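Local coordinates for cyclic di-GMP receptor atypical PilZ domain-containing protein (Xanthomonas campestris pv. campestris, PDB 3RQA) that is of unknown function but carries an atypical PilZ domain of a family of probable cyclic di-GMP receptors, and self-assembles into a tetramer through a helical bundle, at residues A14-F19 against L157-F161; H105-R109 against L172-L176. All blocks are in the same frame, centred on the assembly; numbering follows the deposited sequence.

Interaction 1: A14-F19 against L157-F161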
loop_
_atom_site.group_PDB
_atom_site.type_symbol
_atom_site.label_atom_id
_atom_site.label_comp_id
_atom_site.label_asym_id
_atom_site.label_seq_id
_atom_site.Cartn_x
_atom_site.Cartn_y
_atom_site.Cartn_z
ATOM N N ALA C 14 -24.702 -35.006 3.360
ATOM C CA ALA C 14 -23.848 -33.873 3.023
ATOM C C ALA C 14 -22.532 -33.943 3.799
ATOM O O ALA C 14 -21.466 -33.746 3.234
ATOM C CB ALA C 14 -24.571 -32.568 3.333
ATOM N N ASP C 15 -22.620 -34.223 5.095
ATOM C CA ASP C 15 -21.445 -34.313 5.960
ATOM C C ASP C 15 -20.495 -35.398 5.441
ATOM O O ASP C 15 -19.272 -35.224 5.431
ATOM C CB ASP C 15 -21.884 -34.626 7.395
ATOM C CG ASP C 15 -21.056 -33.892 8.432
ATOM O OD1 ASP C 15 -20.151 -34.515 9.025
ATOM O OD2 ASP C 15 -21.303 -32.684 8.651
ATOM N N THR C 16 -21.067 -36.514 5.000
ATOM C CA THR C 16 -20.275 -37.607 4.459
ATOM C C THR C 16 -19.606 -37.170 3.148
ATOM O O THR C 16 -18.409 -37.400 2.947
ATOM C CB THR C 16 -21.154 -38.863 4.219
ATOM O OG1 THR C 16 -21.516 -39.433 5.485
ATOM C CG2 THR C 16 -20.408 -39.902 3.380
ATOM N N GLU C 17 -20.362 -36.522 2.266
ATOM C CA GLU C 17 -19.791 -36.082 0.999
ATOM C C GLU C 17 -18.571 -35.176 1.197
ATOM O O GLU C 17 -17.542 -35.352 0.560
ATOM C CB GLU C 17 -20.832 -35.329 0.167
ATOM C CG GLU C 17 -20.325 -34.950 -1.227
ATOM C CD GLU C 17 -21.388 -34.312 -2.104
ATOM O OE1 GLU C 17 -22.559 -34.752 -2.046
ATOM O OE2 GLU C 17 -21.048 -33.381 -2.868
ATOM N N LEU C 18 -18.705 -34.200 2.087
ATOM C CA LEU C 18 -17.639 -33.245 2.343
ATOM C C LEU C 18 -16.462 -33.726 3.185
ATOM O O LEU C 18 -15.313 -33.409 2.876
ATOM C CB LEU C 18 -18.218 -31.980 2.994
ATOM C CG LEU C 18 -19.230 -31.157 2.184
ATOM C CD1 LEU C 18 -19.655 -29.939 3.001
ATOM C CD2 LEU C 18 -18.624 -30.735 0.850
ATOM N N PHE C 19 -16.737 -34.503 4.226
ATOM C CA PHE C 19 -15.676 -34.919 5.130
ATOM C C PHE C 19 -15.201 -36.367 5.195
ATOM O O PHE C 19 -14.133 -36.626 5.751
ATOM C CB PHE C 19 -16.044 -34.459 6.534
ATOM C CG PHE C 19 -16.558 -33.053 6.584
ATOM C CD1 PHE C 19 -15.735 -31.985 6.236
ATOM C CD2 PHE C 19 -17.875 -32.794 6.962
ATOM C CE1 PHE C 19 -16.210 -30.679 6.267
ATOM C CE2 PHE C 19 -18.363 -31.491 6.997
ATOM C CZ PHE C 19 -17.523 -30.428 6.647
ATOM N N LEU C 157 -25.065 -24.476 7.227
ATOM C CA LEU C 157 -24.922 -24.709 5.805
ATOM C C LEU C 157 -23.753 -25.634 5.534
ATOM O O LEU C 157 -22.720 -25.553 6.195
ATOM C CB LEU C 157 -24.672 -23.380 5.080
ATOM C CG LEU C 157 -25.836 -22.539 4.548
ATOM C CD1 LEU C 157 -27.131 -22.826 5.293
ATOM C CD2 LEU C 157 -25.448 -21.078 4.644
ATOM N N TRP C 158 -23.936 -26.521 4.570
ATOM C CA TRP C 158 -22.894 -27.433 4.134
ATOM C C TRP C 158 -22.644 -26.964 2.712
ATOM O O TRP C 158 -23.520 -27.064 1.854
ATOM C CB TRP C 158 -23.383 -28.885 4.140
ATOM C CG TRP C 158 -23.405 -29.501 5.502
ATOM C CD1 TRP C 158 -22.544 -30.448 5.991
ATOM C CD2 TRP C 158 -24.325 -29.214 6.560
ATOM N NE1 TRP C 158 -22.875 -30.764 7.284
ATOM C CE2 TRP C 158 -23.963 -30.022 7.662
ATOM C CE3 TRP C 158 -25.424 -28.349 6.685
ATOM C CZ2 TRP C 158 -24.658 -29.995 8.876
ATOM C CZ3 TRP C 158 -26.119 -28.322 7.895
ATOM C CH2 TRP C 158 -25.731 -29.140 8.974
ATOM N N LEU C 159 -21.465 -26.412 2.479
ATOM C CA LEU C 159 -21.109 -25.913 1.165
ATOM C C LEU C 159 -20.022 -26.777 0.509
ATOM O O LEU C 159 -19.036 -27.142 1.147
ATOM C CB LEU C 159 -20.604 -24.470 1.262
ATOM C CG LEU C 159 -21.452 -23.316 1.822
ATOM C CD1 LEU C 159 -22.764 -23.228 1.079
ATOM C CD2 LEU C 159 -21.683 -23.501 3.297
ATOM N N ARG C 160 -20.213 -27.088 -0.770
ATOM C CA ARG C 160 -19.239 -27.870 -1.522
ATOM C C ARG C 160 -18.580 -26.911 -2.506
ATOM O O ARG C 160 -19.275 -26.293 -3.320
ATOM C CB ARG C 160 -19.922 -28.998 -2.296
ATOM C CG ARG C 160 -18.934 -29.880 -3.042
ATOM C CD ARG C 160 -19.364 -30.109 -4.468
ATOM N NE ARG C 160 -20.511 -31.007 -4.571
ATOM C CZ ARG C 160 -21.607 -30.739 -5.276
ATOM N NH1 ARG C 160 -21.709 -29.592 -5.933
ATOM N NH2 ARG C 160 -22.593 -31.626 -5.337
ATOM N N PHE C 161 -17.254 -26.779 -2.432
ATOM C CA PHE C 161 -16.541 -25.867 -3.323
ATOM C C PHE C 161 -16.648 -26.327 -4.771
ATOM O O PHE C 161 -16.710 -27.522 -5.046
ATOM C CB PHE C 161 -15.040 -25.755 -2.955
ATOM C CG PHE C 161 -14.778 -25.413 -1.501
ATOM C CD1 PHE C 161 -15.380 -24.305 -0.906
ATOM C CD2 PHE C 161 -13.926 -26.208 -0.730
ATOM C CE1 PHE C 161 -15.148 -23.996 0.434
ATOM C CE2 PHE C 161 -13.683 -25.911 0.611
ATOM C CZ PHE C 161 -14.295 -24.804 1.194
#

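Interaction 2: H105-R109 against L172-L176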
loop_
_atom_site.group_PDB
_atom_site.type_symbol
_atom_site.label_atom_id
_atom_site.label_comp_id
_atom_site.label_asym_id
_atom_site.label_seq_id
_atom_site.Cartn_x
_atom_site.Cartn_y
_atom_site.Cartn_z
ATOM N N HIS C 105 -16.217 -26.507 9.995
ATOM C CA HIS C 105 -15.609 -27.792 9.714
ATOM C C HIS C 105 -15.176 -27.649 8.264
ATOM O O HIS C 105 -16.000 -27.614 7.346
ATOM C CB HIS C 105 -16.607 -28.939 9.877
ATOM C CG HIS C 105 -15.966 -30.237 10.265
ATOM N ND1 HIS C 105 -16.511 -31.463 9.949
ATOM C CD2 HIS C 105 -14.824 -30.499 10.944
ATOM C CE1 HIS C 105 -15.730 -32.423 10.414
ATOM N NE2 HIS C 105 -14.700 -31.863 11.022
ATOM N N TRP C 106 -13.866 -27.581 8.075
ATOM C CA TRP C 106 -13.260 -27.349 6.773
ATOM C C TRP C 106 -12.420 -28.493 6.195
ATOM O O TRP C 106 -11.529 -29.022 6.862
ATOM C CB TRP C 106 -12.402 -26.082 6.910
ATOM C CG TRP C 106 -11.883 -25.455 5.670
ATOM C CD1 TRP C 106 -12.277 -25.695 4.384
ATOM C CD2 TRP C 106 -10.921 -24.395 5.605
ATOM N NE1 TRP C 106 -11.624 -24.847 3.522
ATOM C CE2 TRP C 106 -10.784 -24.038 4.245
ATOM C CE3 TRP C 106 -10.160 -23.713 6.565
ATOM C CZ2 TRP C 106 -9.912 -23.020 3.819
ATOM C CZ3 TRP C 106 -9.291 -22.702 6.141
ATOM C CH2 TRP C 106 -9.176 -22.368 4.781
ATOM N N SER C 107 -12.710 -28.859 4.948
ATOM C CA SER C 107 -11.958 -29.891 4.235
ATOM C C SER C 107 -11.678 -29.318 2.841
ATOM O O SER C 107 -12.158 -28.243 2.498
ATOM C CB SER C 107 -12.761 -31.198 4.101
ATOM O OG SER C 107 -13.618 -31.176 2.966
ATOM N N VAL C 108 -10.903 -30.042 2.049
ATOM C CA VAL C 108 -10.558 -29.616 0.706
ATOM C C VAL C 108 -11.798 -29.563 -0.183
ATOM O O VAL C 108 -11.835 -28.816 -1.155
ATOM C CB VAL C 108 -9.527 -30.590 0.076
ATOM C CG1 VAL C 108 -10.156 -31.951 -0.124
ATOM C CG2 VAL C 108 -9.019 -30.049 -1.247
ATOM N N ARG C 109 -12.810 -30.352 0.163
ATOM C CA ARG C 109 -14.049 -30.429 -0.611
ATOM C C ARG C 109 -15.070 -29.333 -0.350
ATOM O O ARG C 109 -15.773 -28.898 -1.267
ATOM C CB ARG C 109 -14.745 -31.765 -0.365
ATOM C CG ARG C 109 -13.945 -32.984 -0.764
ATOM C CD ARG C 109 -14.723 -34.245 -0.437
ATOM N NE ARG C 109 -13.879 -35.431 -0.461
ATOM C CZ ARG C 109 -14.013 -36.444 0.385
ATOM N NH1 ARG C 109 -14.960 -36.403 1.315
ATOM N NH2 ARG C 109 -13.191 -37.487 0.312
ATOM N N LEU C 172 -4.550 -25.618 -1.046
ATOM C CA LEU C 172 -5.533 -25.776 0.032
ATOM C C LEU C 172 -5.233 -27.018 0.874
ATOM O O LEU C 172 -5.336 -26.982 2.109
ATOM C CB LEU C 172 -6.962 -25.865 -0.529
ATOM C CG LEU C 172 -8.111 -26.090 0.468
ATOM C CD1 LEU C 172 -8.068 -25.055 1.588
ATOM C CD2 LEU C 172 -9.443 -26.028 -0.283
ATOM N N GLU C 173 -4.871 -28.114 0.204
ATOM C CA GLU C 173 -4.553 -29.345 0.927
ATOM C C GLU C 173 -3.371 -29.084 1.860
ATOM O O GLU C 173 -3.411 -29.453 3.033
ATOM C CB GLU C 173 -4.235 -30.486 -0.051
ATOM C CG GLU C 173 -5.465 -31.292 -0.455
ATOM C CD GLU C 173 -5.213 -32.198 -1.641
ATOM O OE1 GLU C 173 -4.067 -32.673 -1.813
ATOM O OE2 GLU C 173 -6.169 -32.444 -2.403
ATOM N N ARG C 174 -2.330 -28.437 1.335
ATOM C CA ARG C 174 -1.159 -28.130 2.151
ATOM C C ARG C 174 -1.599 -27.252 3.314
ATOM O O ARG C 174 -1.221 -27.490 4.463
ATOM C CB ARG C 174 -0.097 -27.387 1.342
ATOM C CG ARG C 174 0.621 -28.230 0.302
ATOM C CD ARG C 174 1.446 -27.330 -0.605
ATOM N NE ARG C 174 2.122 -28.080 -1.656
ATOM C CZ ARG C 174 3.278 -28.717 -1.504
ATOM N NH1 ARG C 174 3.908 -28.694 -0.338
ATOM N NH2 ARG C 174 3.793 -29.391 -2.520
ATOM N N HIS C 175 -2.414 -26.245 3.010
ATOM C CA HIS C 175 -2.888 -25.336 4.044
ATOM C C HIS C 175 -3.595 -26.074 5.176
ATOM O O HIS C 175 -3.295 -25.858 6.352
ATOM C CB HIS C 175 -3.836 -24.287 3.462
ATOM C CG HIS C 175 -4.312 -23.302 4.480
ATOM N ND1 HIS C 175 -3.497 -22.314 4.990
ATOM C CD2 HIS C 175 -5.483 -23.210 5.153
ATOM C CE1 HIS C 175 -4.146 -21.660 5.937
ATOM N NE2 HIS C 175 -5.353 -22.184 6.057
ATOM N N LEU C 176 -4.537 -26.946 4.817
ATOM C CA LEU C 176 -5.275 -27.706 5.815
ATOM C C LEU C 176 -4.332 -28.619 6.600
ATOM O O LEU C 176 -4.408 -28.691 7.832
ATOM C CB LEU C 176 -6.373 -28.539 5.154
ATOM C CG LEU C 176 -7.607 -27.757 4.694
ATOM C CD1 LEU C 176 -8.568 -28.700 3.958
ATOM C CD2 LEU C 176 -8.285 -27.139 5.911
#

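Interaction 1: A14-F19 against L157-F161
The axis of helix segment 14-19 passes 9.0 Å from that of strand segment 157-161 at 36°, both running the same general way, with Ala14 beside Trp158 and Leu18 beside Arg160. This is a short N-terminal helix lying obliquely along the outside of the six-stranded antiparallel barrel of a PilZ domain. Every second strand residue faces the helix: Trp158 and Arg160 reach out to it, while the CB of Leu159 points the other way.

Leu18 fills the middle. Its CD1 rests on the backbone, 3.4 Å from the carbonyl O of Leu159, and also touches Trp158 CB; the other branch, CD2, lies 3.8 Å from Arg160 CB. Ala14 adds its methyl, CB to Trp158 CG 3.9 Å. The Phe19 ring carries Leu18 CB over its centre and has only a loose touch on the indole.

Polar bonds close both ends. Trp158 NE1 gives a nearly straight bond (169°) to Asp15 OD2, 2.8 Å long; the oxygen lies in the indole plane and offers its anti lone pair. CG anti to the carbonyl carbon (chi1 -78°) lays the indole alongside the helix, and the turn of the ring about CB-CG then brings NE1 to the carboxylate. Asp15 OD2 also forms a salt bridge with Arg112 of strand 110-115, so one oxygen serves two donors. At the other end the extended Glu17 meets an Arg160 chain bent at chi2 and chi3. Carboxylate and guanidinium are nearly coplanar, and Glu17 OE2 forms a salt bridge at the guanidinium edge, 3.0 Å from Arg160 NE, with a weak second bond from Arg160 NH2.

Interaction 2: H105-R109 against L172-L176
The Trp106 indole packs against Leu172, His175 and Leu176 on one side of the C-terminal helix. The side chain leaves strand 101-107 with CG anti to the backbone N (chi1 -168°), which carries the ring out toward the helix. Leu176 puts its CD2 over one indole face, 4.1 Å from the centroid of the five-membered ring and 24° off the normal, a CH-pi contact displaced toward the rim. Leu172 approaches obliquely at the benzo side, its CD1 3.5 Å from Trp106 CZ2. Farther along the same six-membered ring comes His175: the two rings are inclined at 52°, with His175 CD2 3.8 Å from Trp106 CH2.

Each leucine splits its two methyls between the indole and the turn that follows the strand. Leu176 CD1 presses on the backbone, 3.3 Å from Val108 N, while Leu172 CD2 lies 3.8 Å from Val108 O. Val108 turns CG2, anti to its backbone N, onto the aliphatic part of Glu173, reaching CG at 3.8 Å. The carboxylate beyond has a polar partner of its own, Glu173 OE2 bonding Gln169 one turn earlier in the helix.

The CB of Ser107 points away from the helix. There OG accepts from Arg109 N at 3.0 Å, an ST turn, and its stronger polar partner is Leu18 of helix 12-19. The whole is largely apolar helix-on-barrel packing: the long C-terminal helix 165-185 of this atypical PilZ domain seated against the end of strand 101-107 and its turn into strand 110-115.

From the N terminus the order is 14-19, 105-109, 157-161, 172-176, so the two contacts cross rather than nest. Interaction 1 closes the longer loop, 137 residues between its segments, bringing helix 12-19 back onto strand 155-161; interaction 2 closes 62 residues, from the end of strand 101-107 to helix 165-185, the next element after strand 155-161. Both contacts reach the same barrel, their centres about 12 Å apart. They also meet directly: Leu18 O and Ser107 OG are hydrogen-bonded at 2.8 Å, and Phe161 N lies 2.8 Å from Arg109 O, a probable hydrogen bond. The turn at 107-109 thus ties the N-terminal helix, the barrel and the C-terminal helix together.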